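Local coordinates for alginate biosynthesis protein AlgX (Pseudomonas aeruginosa, PDB 4KNC), which protects the exopolysaccharide alginate from degradation as the polymer crosses the periplasm and takes part in its O-acetylation, at residues P129-L134 with A160-E165; D213-E218 with A252-E257; P235-V240 with P291-W296; N371-M376 with Q410-L415. All blocks are in the same frame, centred on the assembly; numbering follows the deposited sequence.

Interaction 1 (P129-L134 with A160-E165); sequences PDFSPL and AKIVAE
Ile-162 of helix 153-169 lays both of its branches on the loop 129-134. Its CG2 rests 3.5 Å from the backbone oxygen Asp-130 O and also meets the ring carbon CB of Pro-129. The longer branch, carried straight outward by an extended second torsion (chi2 176°), ends with CD1 3.8 Å from Leu-134 CG, the two side chains reaching toward each other tip to tip. The same methyl passes obliquely by the ring of Phe-131, so a single beta-branched residue spans most of the length of the loop. The next residue along the helix, Val-163, makes the second apolar contact. Its CG2 comes to the edge of the Phe-131 ring, 3.7 Å from CZ, while Pro-129 CG lies 3.8 Å from Val-163 CA. Proline suits this place because its compact, rigid ring lies close against the helix backbone and brings no donor of its own. The loop is shaped from within by an Asx turn: Asp-130 OD1 receives Ser-132 N at 2.8 Å and Ser-132 OG at 2.6 Å, both from the same face of the carboxylate, and Leu-134 N bonds to Phe-131 O, opening a short 3-10 turn. Pro-129 also touches Val-82 and Phe-131 touches Val-84 of strand 80-85, while Val-163 also touches Leu-255 of helix 251-259. No hydrogen bond crosses between the two segments. The Asx-turn bonds lie within the loop, on the side away from the helix, leaving apolar groups and the Asp-130 carbonyl to meet it; dispersion and burial hold this contact of the SGNH hydrolase-like domain, and no directional bond fixes it.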
loop_
_atom_site.group_PDB
_atom_site.type_symbol
_atom_site.label_atom_id
_atom_site.label_comp_id
_atom_site.label_asym_id
_atom_site.label_seq_id
_atom_site.Cartn_x
_atom_site.Cartn_y
_atom_site.Cartn_z
ATOM N N PRO A 129 14.809 -1.237 -4.687
ATOM C CA PRO A 129 15.694 -2.379 -4.443
ATOM C C PRO A 129 15.427 -3.519 -5.419
ATOM O O PRO A 129 14.273 -3.790 -5.811
ATOM C CB PRO A 129 15.334 -2.793 -3.014
ATOM C CG PRO A 129 14.865 -1.527 -2.382
ATOM C CD PRO A 129 14.131 -0.789 -3.457
ATOM N N ASP A 130 16.507 -4.170 -5.826
ATOM C CA ASP A 130 16.432 -5.288 -6.760
ATOM C C ASP A 130 16.568 -6.589 -5.986
ATOM O O ASP A 130 17.640 -6.887 -5.459
ATOM C CB ASP A 130 17.575 -5.154 -7.771
ATOM C CG ASP A 130 17.590 -6.265 -8.799
ATOM O OD1 ASP A 130 16.796 -7.217 -8.683
ATOM O OD2 ASP A 130 18.414 -6.179 -9.729
ATOM N N PHE A 131 15.493 -7.372 -5.934
ATOM C CA PHE A 131 15.472 -8.610 -5.160
ATOM C C PHE A 131 15.882 -9.824 -5.985
ATOM O O PHE A 131 15.905 -10.939 -5.467
ATOM C CB PHE A 131 14.078 -8.854 -4.523
ATOM C CG PHE A 131 13.656 -7.762 -3.571
ATOM C CD1 PHE A 131 14.389 -7.515 -2.413
ATOM C CD2 PHE A 131 12.552 -6.961 -3.847
ATOM C CE1 PHE A 131 14.019 -6.498 -1.528
ATOM C CE2 PHE A 131 12.183 -5.941 -2.975
ATOM C CZ PHE A 131 12.913 -5.716 -1.808
ATOM N N SER A 132 16.221 -9.614 -7.256
ATOM C CA SER A 132 16.564 -10.749 -8.111
ATOM C C SER A 132 17.695 -11.667 -7.592
ATOM O O SER A 132 17.667 -12.865 -7.862
ATOM C CB SER A 132 16.796 -10.324 -9.571
ATOM O OG SER A 132 17.846 -9.381 -9.675
ATOM N N PRO A 133 18.667 -11.132 -6.820
ATOM C CA PRO A 133 19.607 -12.121 -6.265
ATOM C C PRO A 133 18.959 -13.157 -5.350
ATOM O O PRO A 133 19.578 -14.194 -5.099
ATOM C CB PRO A 133 20.594 -11.265 -5.466
ATOM C CG PRO A 133 20.580 -9.938 -6.165
ATOM C CD PRO A 133 19.135 -9.752 -6.599
ATOM N N LEU A 134 17.739 -12.900 -4.873
ATOM C CA LEU A 134 17.057 -13.852 -3.998
ATOM C C LEU A 134 16.226 -14.878 -4.760
ATOM O O LEU A 134 15.651 -15.782 -4.153
ATOM C CB LEU A 134 16.161 -13.122 -2.993
ATOM C CG LEU A 134 16.854 -12.018 -2.205
ATOM C CD1 LEU A 134 15.880 -11.413 -1.192
ATOM C CD2 LEU A 134 18.115 -12.581 -1.528
ATOM N N ALA A 160 15.192 -7.191 3.680
ATOM C CA ALA A 160 15.555 -5.944 4.328
ATOM C C ALA A 160 17.067 -5.645 4.193
ATOM O O ALA A 160 17.478 -4.479 4.156
ATOM C CB ALA A 160 15.117 -5.955 5.785
ATOM N N LYS A 161 17.887 -6.684 4.083
ATOM C CA LYS A 161 19.318 -6.469 3.840
ATOM C C LYS A 161 19.553 -5.701 2.508
ATOM O O LYS A 161 20.278 -4.683 2.463
ATOM C CB LYS A 161 20.067 -7.806 3.871
ATOM C CG LYS A 161 21.568 -7.672 4.007
ATOM C CD LYS A 161 22.204 -9.024 4.289
ATOM C CE LYS A 161 21.549 -9.692 5.486
ATOM N N ILE A 162 18.883 -6.161 1.448
ATOM C CA ILE A 162 18.947 -5.483 0.154
ATOM C C ILE A 162 18.344 -4.067 0.193
ATOM O O ILE A 162 18.962 -3.087 -0.303
ATOM C CB ILE A 162 18.296 -6.338 -0.947
ATOM C CG1 ILE A 162 19.111 -7.615 -1.155
ATOM C CG2 ILE A 162 18.197 -5.561 -2.264
ATOM C CD1 ILE A 162 18.494 -8.568 -2.171
ATOM N N VAL A 163 17.164 -3.937 0.806
ATOM C CA VAL A 163 16.541 -2.606 0.888
ATOM C C VAL A 163 17.464 -1.608 1.600
ATOM O O VAL A 163 17.630 -0.466 1.155
ATOM C CB VAL A 163 15.154 -2.616 1.585
ATOM C CG1 VAL A 163 14.588 -1.192 1.638
ATOM C CG2 VAL A 163 14.193 -3.543 0.855
ATOM N N ALA A 164 18.075 -2.062 2.698
ATOM C CA ALA A 164 19.019 -1.264 3.467
ATOM C C ALA A 164 20.145 -0.767 2.568
ATOM O O ALA A 164 20.543 0.415 2.643
ATOM C CB ALA A 164 19.588 -2.066 4.622
ATOM N N GLU A 165 20.656 -1.658 1.714
ATOM C CA GLU A 165 21.677 -1.187 0.771
ATOM C C GLU A 165 21.149 -0.063 -0.115
ATOM O O GLU A 165 21.842 0.929 -0.314
ATOM C CB GLU A 165 22.276 -2.328 -0.044
ATOM C CG GLU A 165 23.118 -3.247 0.830
ATOM C CD GLU A 165 24.178 -2.471 1.601
ATOM O OE1 GLU A 165 25.041 -1.854 0.935
ATOM O OE2 GLU A 165 24.139 -2.456 2.859
#

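Interaction 2 (D213-E218 with A252-E257); sequences DRFETE and AGFLEE
Strand 213-218 crosses helix 252-257 at 47° with their axes 7.6 Å apart, and the backbones come nearest where Thr-217 lies against Gly-253. The strand is one of the two in the antiparallel sheet of 180-191 and 210-220, which packs on a helix of the SGNH hydrolase-like domain. Alternate residues of the strand, Phe-215 and Thr-217, point at the helix. Gly-253 presents bare backbone where a CB would run into the threonine hydroxyl, so Thr-217 can settle directly on the helix: Thr-217 CB is 3.6 Å from Gly-253 CA, and Thr-217 OG1 is 3.2 Å from Gly-253 C. That hydroxyl is hydrogen-bonded to Ser-183 OG on the partner strand and to Asn-250 ND2 just before the helix, tying together three parts of the chain where a small polar group fits. The methyl branch, anti to the backbone N (chi1 -57° for OG1), points to the carboxylate of Glu-256, CG2 3.9 Å from OE1. Glu-256 itself bonds through OE2 to Ile-263 N. Two phenylalanines make the apolar half of the contact. Their rings form an offset edge-to-face pair with centroids 5.6 Å apart and planes at 63°, the edge of Phe-254 turned toward the face of Phe-215. Phe-254 also packs on Arg-157 and Ala-160 of helix 153-169; a large flat side chain suits the place, because it can meet strand and helix at once. On the far side of the strand, Arg-214 NH1 makes a salt bridge with Glu-216 OE2. The two phenylalanines come closest where Phe-254 CZ lies 3.6 Å from Phe-215 CB.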
loop_
_atom_site.group_PDB
_atom_site.type_symbol
_atom_site.label_atom_id
_atom_site.label_comp_id
_atom_site.label_asym_id
_atom_site.label_seq_id
_atom_site.Cartn_x
_atom_site.Cartn_y
_atom_site.Cartn_z
ATOM N N ASP A 213 10.795 -19.146 13.370
ATOM C CA ASP A 213 11.447 -18.212 14.293
ATOM C C ASP A 213 10.809 -16.824 14.249
ATOM O O ASP A 213 10.650 -16.236 13.175
ATOM C CB ASP A 213 12.928 -18.092 13.948
ATOM C CG ASP A 213 13.674 -19.396 14.123
ATOM O OD1 ASP A 213 13.304 -20.169 15.039
ATOM O OD2 ASP A 213 14.631 -19.638 13.345
ATOM N N ARG A 214 10.421 -16.305 15.406
ATOM C CA ARG A 214 9.927 -14.929 15.460
ATOM C C ARG A 214 11.003 -13.983 16.008
ATOM O O ARG A 214 11.668 -14.309 16.982
ATOM C CB ARG A 214 8.671 -14.852 16.316
ATOM C CG ARG A 214 7.960 -13.524 16.203
ATOM C CD ARG A 214 6.584 -13.566 16.858
ATOM N NE ARG A 214 6.672 -13.763 18.300
ATOM C CZ ARG A 214 6.985 -12.803 19.167
ATOM N NH1 ARG A 214 7.253 -11.575 18.731
ATOM N NH2 ARG A 214 7.043 -13.071 20.468
ATOM N N PHE A 215 11.169 -12.816 15.393
ATOM C CA PHE A 215 12.229 -11.888 15.799
ATOM C C PHE A 215 11.715 -10.526 16.246
ATOM O O PHE A 215 10.701 -10.035 15.754
ATOM C CB PHE A 215 13.222 -11.668 14.646
ATOM C CG PHE A 215 13.990 -12.906 14.266
ATOM C CD1 PHE A 215 13.460 -13.821 13.374
ATOM C CD2 PHE A 215 15.232 -13.161 14.813
ATOM C CE1 PHE A 215 14.155 -14.957 13.030
ATOM C CE2 PHE A 215 15.938 -14.303 14.476
ATOM C CZ PHE A 215 15.402 -15.199 13.582
ATOM N N GLU A 216 12.454 -9.913 17.161
ATOM C CA GLU A 216 12.263 -8.504 17.494
ATOM C C GLU A 216 13.596 -7.746 17.479
ATOM O O GLU A 216 14.667 -8.341 17.652
ATOM C CB GLU A 216 11.564 -8.355 18.841
ATOM C CG GLU A 216 10.133 -8.882 18.812
ATOM C CD GLU A 216 9.406 -8.682 20.120
ATOM O OE1 GLU A 216 10.055 -8.279 21.113
ATOM O OE2 GLU A 216 8.180 -8.933 20.153
ATOM N N THR A 217 13.520 -6.437 17.258
ATOM C CA THR A 217 14.711 -5.609 17.140
ATOM C C THR A 217 14.685 -4.492 18.177
ATOM O O THR A 217 13.652 -3.858 18.388
ATOM C CB THR A 217 14.813 -4.987 15.740
ATOM O OG1 THR A 217 14.819 -6.025 14.745
ATOM C CG2 THR A 217 16.073 -4.148 15.615
ATOM N N GLU A 218 15.818 -4.280 18.836
ATOM C CA GLU A 218 15.944 -3.252 19.869
ATOM C C GLU A 218 17.202 -2.409 19.651
ATOM O O GLU A 218 18.229 -2.900 19.156
ATOM C CB GLU A 218 16.017 -3.876 21.268
ATOM C CG GLU A 218 14.840 -4.762 21.642
ATOM C CD GLU A 218 13.556 -3.979 21.870
ATOM O OE1 GLU A 218 12.474 -4.492 21.494
ATOM O OE2 GLU A 218 13.626 -2.861 22.433
ATOM N N ALA A 252 10.300 -4.117 9.427
ATOM C CA ALA A 252 10.832 -2.832 9.919
ATOM C C ALA A 252 12.055 -2.996 10.842
ATOM O O ALA A 252 13.018 -2.235 10.756
ATOM C CB ALA A 252 9.753 -2.045 10.623
ATOM N N GLY A 253 12.022 -3.996 11.720
ATOM C CA GLY A 253 13.139 -4.247 12.619
ATOM C C GLY A 253 14.411 -4.642 11.883
ATOM O O GLY A 253 15.506 -4.163 12.201
ATOM N N PHE A 254 14.283 -5.511 10.885
ATOM C CA PHE A 254 15.453 -5.865 10.086
ATOM C C PHE A 254 15.958 -4.663 9.281
ATOM O O PHE A 254 17.161 -4.491 9.107
ATOM C CB PHE A 254 15.151 -7.053 9.181
ATOM C CG PHE A 254 14.813 -8.323 9.942
ATOM C CD1 PHE A 254 15.655 -8.799 10.939
ATOM C CD2 PHE A 254 13.646 -9.024 9.669
ATOM C CE1 PHE A 254 15.346 -9.969 11.644
ATOM C CE2 PHE A 254 13.327 -10.184 10.373
ATOM C CZ PHE A 254 14.183 -10.655 11.357
ATOM N N LEU A 255 15.041 -3.825 8.794
ATOM C CA LEU A 255 15.466 -2.593 8.142
ATOM C C LEU A 255 16.323 -1.760 9.087
ATOM O O LEU A 255 17.371 -1.251 8.687
ATOM C CB LEU A 255 14.281 -1.776 7.657
ATOM C CG LEU A 255 13.541 -2.320 6.430
ATOM C CD1 LEU A 255 12.224 -1.573 6.209
ATOM C CD2 LEU A 255 14.407 -2.221 5.188
ATOM N N GLU A 256 15.894 -1.617 10.338
ATOM C CA GLU A 256 16.696 -0.837 11.288
ATOM C C GLU A 256 18.049 -1.496 11.532
ATOM O O GLU A 256 19.076 -0.819 11.561
ATOM C CB GLU A 256 15.971 -0.655 12.616
ATOM C CG GLU A 256 14.680 0.140 12.523
ATOM C CD GLU A 256 13.855 0.024 13.781
ATOM O OE1 GLU A 256 13.964 -1.025 14.445
ATOM O OE2 GLU A 256 13.112 0.976 14.107
ATOM N N GLU A 257 18.040 -2.815 11.699
ATOM C CA GLU A 257 19.260 -3.537 12.005
ATOM C C GLU A 257 20.284 -3.314 10.902
ATOM O O GLU A 257 21.420 -2.937 11.169
ATOM C CB GLU A 257 19.010 -5.041 12.188
ATOM C CG GLU A 257 20.311 -5.776 12.418
ATOM C CD GLU A 257 20.178 -7.280 12.465
ATOM O OE1 GLU A 257 19.035 -7.798 12.490
ATOM O OE2 GLU A 257 21.239 -7.941 12.476
#

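Interaction 3 (P235-V240 with P291-W296); sequences PQIALV and PKILIW
Ile-237 and Ile-293 stand side by side, pointing the same way, as bridge partners in the two inner strands of the parallel sheet at the heart of the SGNH hydrolase-like domain. On this face the bumps interlock along the strands: Ile-295 CD1 fits against Ile-237 CG2 at 3.7 Å, while its other branch, CG2, lies 3.7 Å from Leu-239 CD1, so the beta-branched isoleucine fills the hollow between two neighbours. The opposite face is built differently. Ala-238 is small, and its shallow hollow receives Pro-291 CB and Leu-294 CD1; the same leucine methyl then abuts Val-240 CG2 at 3.9 Å. Val-240 CG2 also lies against CD1 of Trp-296, on its five-membered ring, whose NE1 bonds to Phe-273 O. Between the faces runs a regular parallel ladder, in which Ala-238 O takes Ile-295 N at 2.8 Å in a nearly straight bond (175°), and Val-240 N reaches Ile-295 O. Strand 237-240 leads toward Ser-243, the probable nucleophile, whose side chain is about 11 Å from that of Leu-239. At the entry to the strands, two bent side chains lie alongside each other, and Lys-292 NZ donates to Gln-236 OE1 at 3.0 Å from above the carbonyl plane.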
loop_
_atom_site.group_PDB
_atom_site.type_symbol
_atom_site.label_atom_id
_atom_site.label_comp_id
_atom_site.label_asym_id
_atom_site.label_seq_id
_atom_site.Cartn_x
_atom_site.Cartn_y
_atom_site.Cartn_z
ATOM N N PRO A 235 13.512 10.545 14.116
ATOM C CA PRO A 235 13.431 9.553 13.032
ATOM C C PRO A 235 13.058 10.205 11.709
ATOM O O PRO A 235 12.250 11.130 11.688
ATOM C CB PRO A 235 12.310 8.610 13.496
ATOM C CG PRO A 235 12.374 8.695 14.988
ATOM C CD PRO A 235 12.669 10.161 15.261
ATOM N N GLN A 236 13.637 9.718 10.617
ATOM C CA GLN A 236 13.571 10.413 9.335
ATOM C C GLN A 236 13.120 9.487 8.212
ATOM O O GLN A 236 13.072 9.897 7.048
ATOM C CB GLN A 236 14.952 10.984 9.000
ATOM C CG GLN A 236 15.425 12.048 9.982
ATOM C CD GLN A 236 14.513 13.257 9.977
ATOM O OE1 GLN A 236 13.921 13.589 8.950
ATOM N NE2 GLN A 236 14.380 13.910 11.128
ATOM N N ILE A 237 12.813 8.236 8.566
ATOM C CA ILE A 237 12.393 7.221 7.596
ATOM C C ILE A 237 11.065 6.586 8.023
ATOM O O ILE A 237 10.922 6.149 9.159
ATOM C CB ILE A 237 13.448 6.101 7.431
ATOM C CG1 ILE A 237 14.829 6.699 7.114
ATOM C CG2 ILE A 237 13.008 5.132 6.338
ATOM C CD1 ILE A 237 15.900 5.653 6.802
ATOM N N ALA A 238 10.104 6.549 7.104
ATOM C CA ALA A 238 8.775 6.023 7.379
ATOM C C ALA A 238 8.472 4.888 6.431
ATOM O O ALA A 238 8.874 4.911 5.270
ATOM C CB ALA A 238 7.733 7.116 7.225
ATOM N N LEU A 239 7.760 3.893 6.938
ATOM C CA LEU A 239 7.409 2.720 6.173
ATOM C C LEU A 239 5.897 2.640 6.055
ATOM O O LEU A 239 5.183 2.670 7.061
ATOM C CB LEU A 239 7.945 1.470 6.872
ATOM C CG LEU A 239 7.543 0.105 6.316
ATOM C CD1 LEU A 239 7.943 -0.053 4.852
ATOM C CD2 LEU A 239 8.160 -0.990 7.168
ATOM N N VAL A 240 5.406 2.553 4.827
ATOM C CA VAL A 240 3.989 2.316 4.604
ATOM C C VAL A 240 3.874 1.024 3.810
ATOM O O VAL A 240 4.715 0.750 2.951
ATOM C CB VAL A 240 3.282 3.509 3.906
ATOM C CG1 VAL A 240 3.202 4.687 4.863
ATOM C CG2 VAL A 240 3.996 3.906 2.609
ATOM N N PRO A 291 9.024 12.819 6.570
ATOM C CA PRO A 291 10.240 12.006 6.538
ATOM C C PRO A 291 11.124 12.439 5.387
ATOM O O PRO A 291 10.608 12.980 4.414
ATOM C CB PRO A 291 9.703 10.608 6.248
ATOM C CG PRO A 291 8.476 10.871 5.390
ATOM C CD PRO A 291 7.860 12.114 6.001
ATOM N N LYS A 292 12.430 12.206 5.500
ATOM C CA LYS A 292 13.353 12.396 4.388
ATOM C C LYS A 292 13.156 11.262 3.387
ATOM O O LYS A 292 13.325 11.435 2.181
ATOM C CB LYS A 292 14.795 12.357 4.902
ATOM C CG LYS A 292 15.099 13.383 5.975
ATOM C CD LYS A 292 15.247 14.769 5.370
ATOM C CE LYS A 292 15.539 15.819 6.431
ATOM N NZ LYS A 292 14.343 16.080 7.288
ATOM N N ILE A 293 12.812 10.090 3.908
ATOM C CA ILE A 293 12.654 8.894 3.090
ATOM C C ILE A 293 11.335 8.179 3.426
ATOM O O ILE A 293 10.988 7.983 4.596
ATOM C CB ILE A 293 13.843 7.908 3.270
ATOM C CG1 ILE A 293 15.186 8.610 3.048
ATOM C CG2 ILE A 293 13.698 6.697 2.333
ATOM C CD1 ILE A 293 16.381 7.689 3.167
ATOM N N LEU A 294 10.602 7.817 2.385
ATOM C CA LEU A 294 9.351 7.087 2.522
ATOM C C LEU A 294 9.504 5.751 1.811
ATOM O O LEU A 294 9.747 5.711 0.601
ATOM C CB LEU A 294 8.199 7.885 1.895
ATOM C CG LEU A 294 6.799 7.253 1.889
ATOM C CD1 LEU A 294 6.315 6.982 3.304
ATOM C CD2 LEU A 294 5.818 8.164 1.159
ATOM N N ILE A 295 9.388 4.665 2.561
ATOM C CA ILE A 295 9.456 3.330 1.979
ATOM C C ILE A 295 8.042 2.761 1.778
ATOM O O ILE A 295 7.227 2.758 2.696
ATOM C CB ILE A 295 10.240 2.374 2.896
ATOM C CG1 ILE A 295 11.631 2.933 3.196
ATOM C CG2 ILE A 295 10.355 0.985 2.271
ATOM C CD1 ILE A 295 12.325 2.164 4.294
ATOM N N TRP A 296 7.764 2.253 0.586
ATOM C CA TRP A 296 6.415 1.832 0.243
ATOM C C TRP A 296 6.427 0.396 -0.248
ATOM O O TRP A 296 6.980 0.098 -1.299
ATOM C CB TRP A 296 5.834 2.780 -0.814
ATOM C CG TRP A 296 4.400 2.516 -1.212
ATOM C CD1 TRP A 296 3.487 1.705 -0.583
ATOM C CD2 TRP A 296 3.731 3.061 -2.353
ATOM N NE1 TRP A 296 2.282 1.729 -1.267
ATOM C CE2 TRP A 296 2.413 2.544 -2.359
ATOM C CE3 TRP A 296 4.119 3.924 -3.378
ATOM C CZ2 TRP A 296 1.488 2.876 -3.347
ATOM C CZ3 TRP A 296 3.194 4.259 -4.357
ATOM C CH2 TRP A 296 1.900 3.737 -4.333
#

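Interaction 4 (N371-M376 with Q410-L415); sequences NTIWYM and QQFLSL
The ring of Tyr-375 has Gln-410 CB over one face, 3.4 Å from CD1, and the backbone of Gln-411 at its edge; its OH and Ser-352 OG are hydrogen-bonded. The ring of Phe-412 carries Ser-414 N of its own strand 3.8 Å above its plane, over the centre, while Ile-373 CG2 and Leu-415 CB come to its edge. Ser-414 OG sits obliquely by the indole of Trp-374, 3.2 Å from CD1, and serine is small enough to fit there. These groups surround a classic beta bulge: Leu-413 and Ser-414 both face Trp-374, whose O accepts Leu-413 N at 2.7 Å and Ser-414 N at 3.0 Å from the same face of its plane. The extra residue shifts the register, so Tyr-375 pairs with Phe-412 and their side chains diverge. Beyond the bulge, Met-376 N bonds to Gln-411 O at 2.8 Å, and the flexible methionine, bent at its second torsion (chi2 -91°), lays SD and CE against Leu-413 CD1. At the other end, Leu-415 CD1 covers Asn-371 OD1, a buried oxygen with no partner, whereas Asn-371 ND2 is held by Leu-383 O. The two strands are the inner pair of an antiparallel sheet in the carbohydrate-binding module: 380-386 flanks 368-375 on one side, 338-343 flanks 412-418 on the other, and Leu-415 touches Leu-342 there.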
loop_
_atom_site.group_PDB
_atom_site.type_symbol
_atom_site.label_atom_id
_atom_site.label_comp_id
_atom_site.label_asym_id
_atom_site.label_seq_id
_atom_site.Cartn_x
_atom_site.Cartn_y
_atom_site.Cartn_z
ATOM N N ASN A 371 -19.494 10.619 -2.865
ATOM C CA ASN A 371 -19.574 12.011 -3.295
ATOM C C ASN A 371 -20.246 12.187 -4.636
ATOM O O ASN A 371 -20.023 11.412 -5.564
ATOM C CB ASN A 371 -18.173 12.605 -3.441
ATOM C CG ASN A 371 -17.376 12.535 -2.174
ATOM O OD1 ASN A 371 -17.509 13.390 -1.303
ATOM N ND2 ASN A 371 -16.517 11.527 -2.069
ATOM N N THR A 372 -21.029 13.243 -4.755
ATOM C CA THR A 372 -21.493 13.666 -6.063
ATOM C C THR A 372 -21.098 15.109 -6.259
ATOM O O THR A 372 -21.315 15.936 -5.378
ATOM C CB THR A 372 -23.014 13.488 -6.227
ATOM O OG1 THR A 372 -23.354 12.136 -5.913
ATOM C CG2 THR A 372 -23.413 13.776 -7.661
ATOM N N ILE A 373 -20.492 15.392 -7.411
ATOM C CA ILE A 373 -19.993 16.715 -7.734
ATOM C C ILE A 373 -20.698 17.260 -8.969
ATOM O O ILE A 373 -20.526 16.723 -10.065
ATOM C CB ILE A 373 -18.480 16.675 -8.029
ATOM C CG1 ILE A 373 -17.694 16.270 -6.778
ATOM C CG2 ILE A 373 -18.033 18.008 -8.505
ATOM C CD1 ILE A 373 -17.480 14.750 -6.612
ATOM N N TRP A 374 -21.489 18.319 -8.787
ATOM C CA TRP A 374 -22.221 18.957 -9.882
ATOM C C TRP A 374 -21.491 20.187 -10.396
ATOM O O TRP A 374 -20.923 20.973 -9.611
ATOM C CB TRP A 374 -23.631 19.392 -9.449
ATOM C CG TRP A 374 -24.594 18.270 -9.238
ATOM C CD1 TRP A 374 -24.870 17.638 -8.061
ATOM C CD2 TRP A 374 -25.417 17.644 -10.231
ATOM N NE1 TRP A 374 -25.808 16.654 -8.260
ATOM C CE2 TRP A 374 -26.160 16.638 -9.585
ATOM C CE3 TRP A 374 -25.592 17.833 -11.604
ATOM C CZ2 TRP A 374 -27.066 15.823 -10.265
ATOM C CZ3 TRP A 374 -26.497 17.025 -12.275
ATOM C CH2 TRP A 374 -27.219 16.037 -11.608
ATOM N N TYR A 375 -21.557 20.372 -11.712
ATOM C CA TYR A 375 -20.978 21.530 -12.366
ATOM C C TYR A 375 -22.066 22.427 -12.956
ATOM O O TYR A 375 -23.212 22.009 -13.106
ATOM C CB TYR A 375 -19.987 21.076 -13.438
ATOM C CG TYR A 375 -18.875 20.229 -12.868
ATOM C CD1 TYR A 375 -17.815 20.812 -12.189
ATOM C CD2 TYR A 375 -18.896 18.845 -12.985
ATOM C CE1 TYR A 375 -16.797 20.047 -11.655
ATOM C CE2 TYR A 375 -17.882 18.069 -12.454
ATOM C CZ TYR A 375 -16.836 18.678 -11.791
ATOM O OH TYR A 375 -15.823 17.920 -11.256
ATOM N N MET A 376 -21.695 23.655 -13.292
ATOM C CA MET A 376 -22.628 24.662 -13.803
ATOM C C MET A 376 -23.272 24.298 -15.147
ATOM O O MET A 376 -24.140 25.018 -15.633
ATOM C CB MET A 376 -21.931 26.021 -13.912
ATOM C CG MET A 376 -21.389 26.563 -12.592
ATOM S SD MET A 376 -22.546 27.597 -11.674
ATOM C CE MET A 376 -21.561 28.045 -10.245
ATOM N N GLN A 410 -14.547 22.608 -16.031
ATOM C CA GLN A 410 -15.905 22.889 -15.561
ATOM C C GLN A 410 -15.956 23.750 -14.302
ATOM O O GLN A 410 -15.032 23.727 -13.485
ATOM C CB GLN A 410 -16.679 21.589 -15.348
ATOM C CG GLN A 410 -16.561 20.608 -16.503
ATOM C CD GLN A 410 -17.012 21.194 -17.832
ATOM O OE1 GLN A 410 -17.821 22.123 -17.878
ATOM N NE2 GLN A 410 -16.491 20.646 -18.924
ATOM N N GLN A 411 -17.035 24.518 -14.165
ATOM C CA GLN A 411 -17.259 25.326 -12.968
ATOM C C GLN A 411 -18.048 24.566 -11.898
ATOM O O GLN A 411 -19.180 24.133 -12.129
ATOM C CB GLN A 411 -17.975 26.635 -13.312
ATOM C CG GLN A 411 -17.143 27.617 -14.107
ATOM C CD GLN A 411 -15.978 28.176 -13.315
ATOM O OE1 GLN A 411 -16.161 28.964 -12.387
ATOM N NE2 GLN A 411 -14.766 27.769 -13.684
ATOM N N PHE A 412 -17.434 24.414 -10.728
ATOM C CA PHE A 412 -18.059 23.752 -9.590
ATOM C C PHE A 412 -19.397 24.397 -9.217
ATOM O O PHE A 412 -19.508 25.622 -9.114
ATOM C CB PHE A 412 -17.108 23.776 -8.391
ATOM C CG PHE A 412 -17.673 23.143 -7.144
ATOM C CD1 PHE A 412 -17.729 21.767 -7.012
ATOM C CD2 PHE A 412 -18.135 23.929 -6.099
ATOM C CE1 PHE A 412 -18.249 21.180 -5.859
ATOM C CE2 PHE A 412 -18.651 23.357 -4.948
ATOM C CZ PHE A 412 -18.709 21.975 -4.828
ATOM N N LEU A 413 -20.419 23.568 -9.037
ATOM C CA LEU A 413 -21.682 24.054 -8.520
ATOM C C LEU A 413 -21.975 23.467 -7.148
ATOM O O LEU A 413 -22.287 24.198 -6.210
ATOM C CB LEU A 413 -22.833 23.727 -9.460
ATOM C CG LEU A 413 -24.159 24.016 -8.752
ATOM C CD1 LEU A 413 -24.447 25.525 -8.726
ATOM C CD2 LEU A 413 -25.291 23.241 -9.378
ATOM N N SER A 414 -21.878 22.147 -7.014
ATOM C CA SER A 414 -22.194 21.562 -5.708
ATOM C C SER A 414 -21.466 20.270 -5.341
ATOM O O SER A 414 -20.985 19.535 -6.202
ATOM C CB SER A 414 -23.710 21.362 -5.555
ATOM O OG SER A 414 -24.110 20.128 -6.116
ATOM N N LEU A 415 -21.386 20.024 -4.037
ATOM C CA LEU A 415 -20.950 18.749 -3.507
ATOM C C LEU A 415 -22.047 18.173 -2.618
ATOM O O LEU A 415 -22.554 18.857 -1.718
ATOM C CB LEU A 415 -19.655 18.884 -2.702
ATOM C CG LEU A 415 -19.302 17.633 -1.877
ATOM C CD1 LEU A 415 -18.948 16.460 -2.775
ATOM C CD2 LEU A 415 -18.176 17.900 -0.882
#

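Overall arrangement
Interactions 1, 2 and 3 belong to the SGNH hydrolase-like domain; interaction 4 lies in the carbohydrate-binding module, about 47 Å from interaction 1 between centres. Interaction 3 is the buried core, a parallel sheet with backbone bonds inside and mostly aliphatic side chains on both faces, with Trp-296 on one. Interactions 1 and 2 are partly buried layers outside it: the first has no hydrogen bond across, the second rests on packed aromatic rings and a threonine on a glycine. They meet where Ala-160 and Val-163 pack on Phe-254 and Leu-255, and Leu-255 also touches Leu-239 and Ile-295 of the sheet. Interaction 4 likewise uses strand pairing, but antiparallel, bulged and nearer the surface, with more polar and aromatic side chains.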